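Glycerol dehydrogenase (Schizosaccharomyces pombe, PDB 1TA9) catalyses the NAD(+)-dependent oxidation of glycerol to dihydroxyacetone, probably with a catalytic zinc ion, and so takes part in glycerol assimilation. Local coordinates at residues T380-L392 / K404-A416. Numbering follows the deposited sequence.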
ATOM      1  N   THR B 380      26.853  11.230  38.557  1.00 17.38           N
ATOM      2  CA  THR B 380      26.132  10.600  39.664  1.00 17.40           C
ATOM      3  C   THR B 380      24.625  10.836  39.661  1.00 17.79           C
ATOM      4  O   THR B 380      24.136  11.775  39.039  1.00 17.51           O
ATOM      5  CB  THR B 380      26.672  11.090  41.021  1.00 17.13           C
ATOM      6  OG1 THR B 380      26.287  12.455  41.216  1.00 16.85           O
ATOM      7  CG2 THR B 380      28.197  10.994  41.058  1.00 16.86           C
ATOM      8  N   ASP B 381      23.894   9.981  40.372  1.00 18.38           N
ATOM      9  CA  ASP B 381      22.444  10.122  40.448  1.00 19.08           C
ATOM     10  C   ASP B 381      22.087  11.459  41.081  1.00 19.33           C
ATOM     11  O   ASP B 381      21.100  12.086  40.706  1.00 19.12           O
ATOM     12  CB  ASP B 381      21.817   8.991  41.269  1.00 19.55           C
ATOM     13  CG  ASP B 381      21.900   7.647  40.573  1.00 20.05           C
ATOM     14  OD1 ASP B 381      22.021   7.623  39.332  1.00 20.57           O
ATOM     15  OD2 ASP B 381      21.826   6.610  41.263  1.00 20.78           O
ATOM     16  N   GLU B 382      22.893  11.899  42.042  1.00 19.75           N
ATOM     17  CA  GLU B 382      22.625  13.167  42.701  1.00 20.11           C
ATOM     18  C   GLU B 382      22.831  14.325  41.728  1.00 19.74           C
ATOM     19  O   GLU B 382      22.117  15.328  41.781  1.00 19.39           O
ATOM     20  CB  GLU B 382      23.526  13.333  43.925  1.00 21.44           C
ATOM     21  CG  GLU B 382      22.884  14.153  45.027  1.00 23.07           C
ATOM     22  CD  GLU B 382      21.479  13.670  45.361  1.00 24.12           C
ATOM     23  OE1 GLU B 382      21.315  12.478  45.712  1.00 25.13           O
ATOM     24  OE2 GLU B 382      20.533  14.483  45.272  1.00 24.75           O
ATOM     25  N   GLU B 383      23.806  14.190  40.836  1.00 19.48           N
ATOM     26  CA  GLU B 383      24.061  15.238  39.856  1.00 19.30           C
ATOM     27  C   GLU B 383      22.907  15.264  38.862  1.00 18.89           C
ATOM     28  O   GLU B 383      22.468  16.331  38.425  1.00 18.49           O
ATOM     29  CB  GLU B 383      25.386  14.985  39.128  1.00 19.90           C
ATOM     30  CG  GLU B 383      26.608  15.122  40.032  1.00 21.14           C
ATOM     31  CD  GLU B 383      27.916  14.921  39.296  1.00 21.74           C
ATOM     32  OE1 GLU B 383      28.107  13.847  38.688  1.00 21.82           O
ATOM     33  OE2 GLU B 383      28.760  15.841  39.332  1.00 22.93           O
ATOM     34  N   LEU B 384      22.396  14.087  38.516  1.00 18.51           N
ATOM     35  CA  LEU B 384      21.289  14.028  37.572  1.00 18.31           C
ATOM     36  C   LEU B 384      20.017  14.594  38.191  1.00 18.24           C
ATOM     37  O   LEU B 384      19.199  15.185  37.493  1.00 18.15           O
ATOM     38  CB  LEU B 384      21.071  12.594  37.093  1.00 18.11           C
ATOM     39  CG  LEU B 384      22.229  12.053  36.251  1.00 17.96           C
ATOM     40  CD1 LEU B 384      21.890  10.655  35.765  1.00 17.92           C
ATOM     41  CD2 LEU B 384      22.491  12.984  35.065  1.00 17.69           C
ATOM     42  N   LEU B 385      19.854  14.426  39.500  1.00 18.32           N
ATOM     43  CA  LEU B 385      18.677  14.966  40.172  1.00 18.65           C
ATOM     44  C   LEU B 385      18.788  16.481  40.150  1.00 18.84           C
ATOM     45  O   LEU B 385      17.783  17.191  40.070  1.00 18.56           O
ATOM     46  CB  LEU B 385      18.590  14.468  41.614  1.00 18.72           C
ATOM     47  CG  LEU B 385      18.084  13.034  41.779  1.00 18.98           C
ATOM     48  CD1 LEU B 385      18.123  12.647  43.245  1.00 19.23           C
ATOM     49  CD2 LEU B 385      16.661  12.927  41.236  1.00 19.02           C
ATOM     50  N   MET B 386      20.024  16.964  40.229  1.00 19.17           N
ATOM     51  CA  MET B 386      20.304  18.391  40.189  1.00 19.53           C
ATOM     52  C   MET B 386      19.906  18.917  38.807  1.00 18.82           C
ATOM     53  O   MET B 386      19.370  20.014  38.681  1.00 18.36           O
ATOM     54  CB  MET B 386      21.796  18.635  40.433  1.00 21.37           C
ATOM     55  CG  MET B 386      22.257  20.057  40.151  1.00 23.82           C
ATOM     56  SD  MET B 386      24.057  20.175  40.005  1.00 27.29           S
ATOM     57  CE  MET B 386      24.532  20.320  41.711  1.00 26.78           C
ATOM     58  N   VAL B 387      20.176  18.130  37.769  1.00 18.01           N
ATOM     59  CA  VAL B 387      19.819  18.537  36.417  1.00 17.23           C
ATOM     60  C   VAL B 387      18.300  18.554  36.304  1.00 17.00           C
ATOM     61  O   VAL B 387      17.723  19.458  35.696  1.00 16.57           O
ATOM     62  CB  VAL B 387      20.394  17.570  35.356  1.00 17.14           C
ATOM     63  CG1 VAL B 387      19.843  17.919  33.980  1.00 17.03           C
ATOM     64  CG2 VAL B 387      21.919  17.662  35.338  1.00 16.94           C
ATOM     65  N   GLY B 388      17.661  17.551  36.899  1.00 16.69           N
ATOM     66  CA  GLY B 388      16.214  17.467  36.860  1.00 16.79           C
ATOM     67  C   GLY B 388      15.578  18.689  37.490  1.00 16.91           C
ATOM     68  O   GLY B 388      14.627  19.256  36.948  1.00 16.88           O
ATOM     69  N   ARG B 389      16.099  19.100  38.642  1.00 17.01           N
ATOM     70  CA  ARG B 389      15.573  20.270  39.324  1.00 17.02           C
ATOM     71  C   ARG B 389      15.770  21.516  38.462  1.00 16.91           C
ATOM     72  O   ARG B 389      14.870  22.346  38.346  1.00 17.13           O
ATOM     73  CB  ARG B 389      16.256  20.452  40.688  1.00 17.55           C
ATOM     74  CG  ARG B 389      15.804  19.453  41.756  1.00 17.94           C
ATOM     75  CD  ARG B 389      16.238  19.900  43.153  1.00 18.94           C
ATOM     76  NE  ARG B 389      17.673  19.747  43.371  1.00 19.43           N
ATOM     77  CZ  ARG B 389      18.260  18.601  43.699  1.00 19.99           C
ATOM     78  NH1 ARG B 389      17.535  17.502  43.857  1.00 20.57           N
ATOM     79  NH2 ARG B 389      19.573  18.549  43.861  1.00 20.66           N
ATOM     80  N   ALA B 390      16.945  21.645  37.854  1.00 16.51           N
ATOM     81  CA  ALA B 390      17.231  22.800  37.000  1.00 16.25           C
ATOM     82  C   ALA B 390      16.308  22.798  35.784  1.00 16.17           C
ATOM     83  O   ALA B 390      15.813  23.841  35.356  1.00 16.14           O
ATOM     84  CB  ALA B 390      18.689  22.766  36.543  1.00 16.18           C
ATOM     85  N   THR B 391      16.084  21.614  35.231  1.00 16.02           N
ATOM     86  CA  THR B 391      15.225  21.454  34.064  1.00 16.23           C
ATOM     87  C   THR B 391      13.789  21.883  34.344  1.00 16.56           C
ATOM     88  O   THR B 391      13.121  22.458  33.483  1.00 16.01           O
ATOM     89  CB  THR B 391      15.207  19.983  33.605  1.00 16.08           C
ATOM     90  OG1 THR B 391      16.533  19.581  33.240  1.00 16.27           O
ATOM     91  CG2 THR B 391      14.271  19.796  32.413  1.00 15.95           C
ATOM     92  N   LEU B 392      13.322  21.616  35.559  1.00 17.11           N
ATOM     93  CA  LEU B 392      11.947  21.929  35.927  1.00 18.09           C
ATOM     94  C   LEU B 392      11.684  23.295  36.558  1.00 18.90           C
ATOM     95  O   LEU B 392      10.600  23.526  37.095  1.00 18.63           O
ATOM     96  CB  LEU B 392      11.409  20.821  36.838  1.00 18.05           C
ATOM     97  CG  LEU B 392      11.282  19.457  36.145  1.00 18.09           C
ATOM     98  CD1 LEU B 392      11.139  18.351  37.180  1.00 18.22           C
ATOM     99  CD2 LEU B 392      10.088  19.472  35.198  1.00 18.05           C
ATOM    100  N   LYS B 404       3.327  16.351  32.667  1.00 14.24           N
ATOM    101  CA  LYS B 404       4.151  16.979  33.697  1.00 14.42           C
ATOM    102  C   LYS B 404       5.154  16.011  34.318  1.00 14.40           C
ATOM    103  O   LYS B 404       4.905  14.803  34.381  1.00 14.24           O
ATOM    104  CB  LYS B 404       3.249  17.573  34.780  1.00 14.67           C
ATOM    105  CG  LYS B 404       2.205  18.548  34.235  1.00 14.89           C
ATOM    106  CD  LYS B 404       2.861  19.677  33.446  1.00 15.28           C
ATOM    107  CE  LYS B 404       1.831  20.610  32.822  1.00 15.06           C
ATOM    108  NZ  LYS B 404       2.494  21.680  32.024  1.00 15.10           N
ATOM    109  N   PHE B 405       6.274  16.551  34.798  1.00 14.24           N
ATOM    110  CA  PHE B 405       7.327  15.722  35.370  1.00 14.29           C
ATOM    111  C   PHE B 405       7.932  16.207  36.681  1.00 14.55           C
ATOM    112  O   PHE B 405       7.784  17.369  37.059  1.00 14.73           O
ATOM    113  CB  PHE B 405       8.465  15.584  34.356  1.00 14.10           C
ATOM    114  CG  PHE B 405       8.003  15.281  32.965  1.00 13.75           C
ATOM    115  CD1 PHE B 405       7.804  16.304  32.045  1.00 13.70           C
ATOM    116  CD2 PHE B 405       7.739  13.971  32.578  1.00 13.73           C
ATOM    117  CE1 PHE B 405       7.347  16.025  30.755  1.00 13.48           C
ATOM    118  CE2 PHE B 405       7.282  13.682  31.289  1.00 13.55           C
ATOM    119  CZ  PHE B 405       7.087  14.714  30.379  1.00 13.26           C
ATOM    120  N   ASN B 406       8.621  15.297  37.368  1.00 14.72           N
ATOM    121  CA  ASN B 406       9.315  15.636  38.602  1.00 14.90           C
ATOM    122  C   ASN B 406      10.798  15.375  38.329  1.00 14.70           C
ATOM    123  O   ASN B 406      11.147  14.718  37.350  1.00 14.63           O
ATOM    124  CB  ASN B 406       8.801  14.813  39.802  1.00 15.20           C
ATOM    125  CG  ASN B 406       8.939  13.315  39.608  1.00 15.63           C
ATOM    126  OD1 ASN B 406      10.005  12.812  39.260  1.00 16.21           O
ATOM    127  ND2 ASN B 406       7.855  12.591  39.858  1.00 15.90           N
ATOM    128  N   PRO B 407      11.692  15.898  39.179  1.00 14.61           N
ATOM    129  CA  PRO B 407      13.130  15.696  38.969  1.00 14.52           C
ATOM    130  C   PRO B 407      13.604  14.257  38.739  1.00 14.46           C
ATOM    131  O   PRO B 407      14.433  14.012  37.855  1.00 14.30           O
ATOM    132  CB  PRO B 407      13.747  16.326  40.217  1.00 14.73           C
ATOM    133  CG  PRO B 407      12.789  17.451  40.512  1.00 14.54           C
ATOM    134  CD  PRO B 407      11.452  16.770  40.345  1.00 14.48           C
ATOM    135  N   SER B 408      13.092  13.306  39.519  1.00 14.24           N
ATOM    136  CA  SER B 408      13.519  11.921  39.363  1.00 14.14           C
ATOM    137  C   SER B 408      13.176  11.378  37.977  1.00 13.88           C
ATOM    138  O   SER B 408      13.901  10.537  37.448  1.00 13.43           O
ATOM    139  CB  SER B 408      12.903  11.027  40.455  1.00 14.42           C
ATOM    140  OG  SER B 408      11.524  10.785  40.235  1.00 15.85           O
ATOM    141  N   GLN B 409      12.081  11.855  37.386  1.00 13.58           N
ATOM    142  CA  GLN B 409      11.697  11.398  36.054  1.00 13.46           C
ATOM    143  C   GLN B 409      12.665  11.929  35.008  1.00 13.23           C
ATOM    144  O   GLN B 409      12.957  11.253  34.021  1.00 13.35           O
ATOM    145  CB  GLN B 409      10.271  11.835  35.717  1.00 14.14           C
ATOM    146  CG  GLN B 409       9.208  11.085  36.504  1.00 15.03           C
ATOM    147  CD  GLN B 409       7.812  11.579  36.198  1.00 15.79           C
ATOM    148  OE1 GLN B 409       7.500  12.750  36.402  1.00 15.99           O
ATOM    149  NE2 GLN B 409       6.960  10.685  35.704  1.00 16.50           N
ATOM    150  N   ILE B 410      13.165  13.141  35.219  1.00 12.82           N
ATOM    151  CA  ILE B 410      14.122  13.722  34.288  1.00 12.54           C
ATOM    152  C   ILE B 410      15.423  12.926  34.399  1.00 12.25           C
ATOM    153  O   ILE B 410      16.007  12.506  33.393  1.00 12.02           O
ATOM    154  CB  ILE B 410      14.402  15.201  34.620  1.00 12.53           C
ATOM    155  CG1 ILE B 410      13.092  15.996  34.598  1.00 12.85           C
ATOM    156  CG2 ILE B 410      15.407  15.776  33.629  1.00 12.72           C
ATOM    157  CD1 ILE B 410      12.304  15.865  33.305  1.00 13.23           C
ATOM    158  N   ALA B 411      15.872  12.718  35.633  1.00 11.93           N
ATOM    159  CA  ALA B 411      17.095  11.967  35.879  1.00 11.79           C
ATOM    160  C   ALA B 411      17.013  10.560  35.292  1.00 11.55           C
ATOM    161  O   ALA B 411      17.973  10.075  34.684  1.00 11.71           O
ATOM    162  CB  ALA B 411      17.367  11.891  37.372  1.00 11.70           C
ATOM    163  N   ASP B 412      15.873   9.901  35.482  1.00 11.43           N
ATOM    164  CA  ASP B 412      15.682   8.545  34.964  1.00 11.46           C
ATOM    165  C   ASP B 412      15.754   8.499  33.443  1.00 10.96           C
ATOM    166  O   ASP B 412      16.350   7.581  32.863  1.00 10.52           O
ATOM    167  CB  ASP B 412      14.327   7.983  35.407  1.00 12.14           C
ATOM    168  CG  ASP B 412      14.359   7.397  36.805  1.00 12.79           C
ATOM    169  OD1 ASP B 412      15.430   7.419  37.454  1.00 13.36           O
ATOM    170  OD2 ASP B 412      13.303   6.903  37.252  1.00 13.17           O
ATOM    171  N   ALA B 413      15.138   9.489  32.801  1.00 10.49           N
ATOM    172  CA  ALA B 413      15.112   9.553  31.345  1.00 10.38           C
ATOM    173  C   ALA B 413      16.503   9.802  30.761  1.00 10.31           C
ATOM    174  O   ALA B 413      16.831   9.291  29.692  1.00  9.93           O
ATOM    175  CB  ALA B 413      14.137  10.642  30.884  1.00 10.43           C
ATOM    176  N   ILE B 414      17.314  10.593  31.456  1.00 10.17           N
ATOM    177  CA  ILE B 414      18.670  10.865  30.989  1.00 10.20           C
ATOM    178  C   ILE B 414      19.459   9.553  30.959  1.00 10.23           C
ATOM    179  O   ILE B 414      20.195   9.280  30.006  1.00  9.92           O
ATOM    180  CB  ILE B 414      19.387  11.879  31.913  1.00 10.47           C
ATOM    181  CG1 ILE B 414      18.791  13.276  31.699  1.00 10.52           C
ATOM    182  CG2 ILE B 414      20.888  11.873  31.638  1.00 10.28           C
ATOM    183  CD1 ILE B 414      19.350  14.335  32.640  1.00 11.20           C
ATOM    184  N   LYS B 415      19.300   8.739  31.999  1.00 10.15           N
ATOM    185  CA  LYS B 415      19.994   7.458  32.060  1.00 10.43           C
ATOM    186  C   LYS B 415      19.389   6.461  31.080  1.00 10.14           C
ATOM    187  O   LYS B 415      20.097   5.635  30.513  1.00 10.05           O
ATOM    188  CB  LYS B 415      19.950   6.888  33.481  1.00 11.30           C
ATOM    189  CG  LYS B 415      20.902   7.603  34.439  1.00 12.67           C
ATOM    190  CD  LYS B 415      20.876   7.009  35.842  1.00 13.95           C
ATOM    191  CE  LYS B 415      19.604   7.386  36.589  1.00 14.88           C
ATOM    192  NZ  LYS B 415      19.661   6.970  38.031  1.00 15.88           N
ATOM    193  N   ALA B 416      18.077   6.540  30.879  1.00  9.80           N
ATOM    194  CA  ALA B 416      17.404   5.638  29.953  1.00  9.76           C
ATOM    195  C   ALA B 416      17.954   5.847  28.544  1.00  9.77           C
ATOM    196  O   ALA B 416      18.230   4.885  27.830  1.00  9.86           O
ATOM    197  CB  ALA B 416      15.899   5.883  29.978  1.00  9.60           C
TER
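Leu384 meets Ala411, Ile414 and Lys415 on helix 407-416, each through a different atom. Its CB lies 3.8 Å from Ala411 CB. Past CG, which sits beside the backbone N and anti to the carbonyl carbon, the two methyls part: CD2 packs on Ile414 CG2, while CD1 presses on Lys415 CG at 3.5 Å, tighter than usual for two carbons, and also touches CD. The lysine chain thus runs over this methyl before a bend at chi3 (-74°) brings NZ to Asp381, where it donates to OD1 at 2.8 Å in a salt bridge. NZ comes from well above the carboxylate plane, 63° out of it. Cutting Lys415 back to alanine would probably leave Asp381 without this charge partner and uncover Leu384 CD1. Val387 extends the apolar seam, its CG1 meeting Ile414 CD1. The backbones come closest at Gly388: Gly388 CA lies 4.1 Å from Pro407 CA and 3.7 Å from Ile410 CB, and a beta carbon here would clash with Pro407 O. Beyond it, Leu392 CD1 sits over the Asn406-Pro407 peptide bond, 3.2 Å from both Asn406 C and Pro407 N, where Asn406 and Gln409 form a capping box. Thr391 OG1 meets Ile410 CG2 tip to tip; Thr391 also touches Ala316 and Ile317 of helix 313-322, which carries the zinc ligand His315. Asp412 bridges to Arg76 of a second subunit. The N-to-C directions of segments 381-391 and 407-416 make 120°, with a closest axis approach of 7.5 Å: a close, glycine-mediated helix crossing in the all-helical C-terminal domain of iron-containing alcohol dehydrogenases.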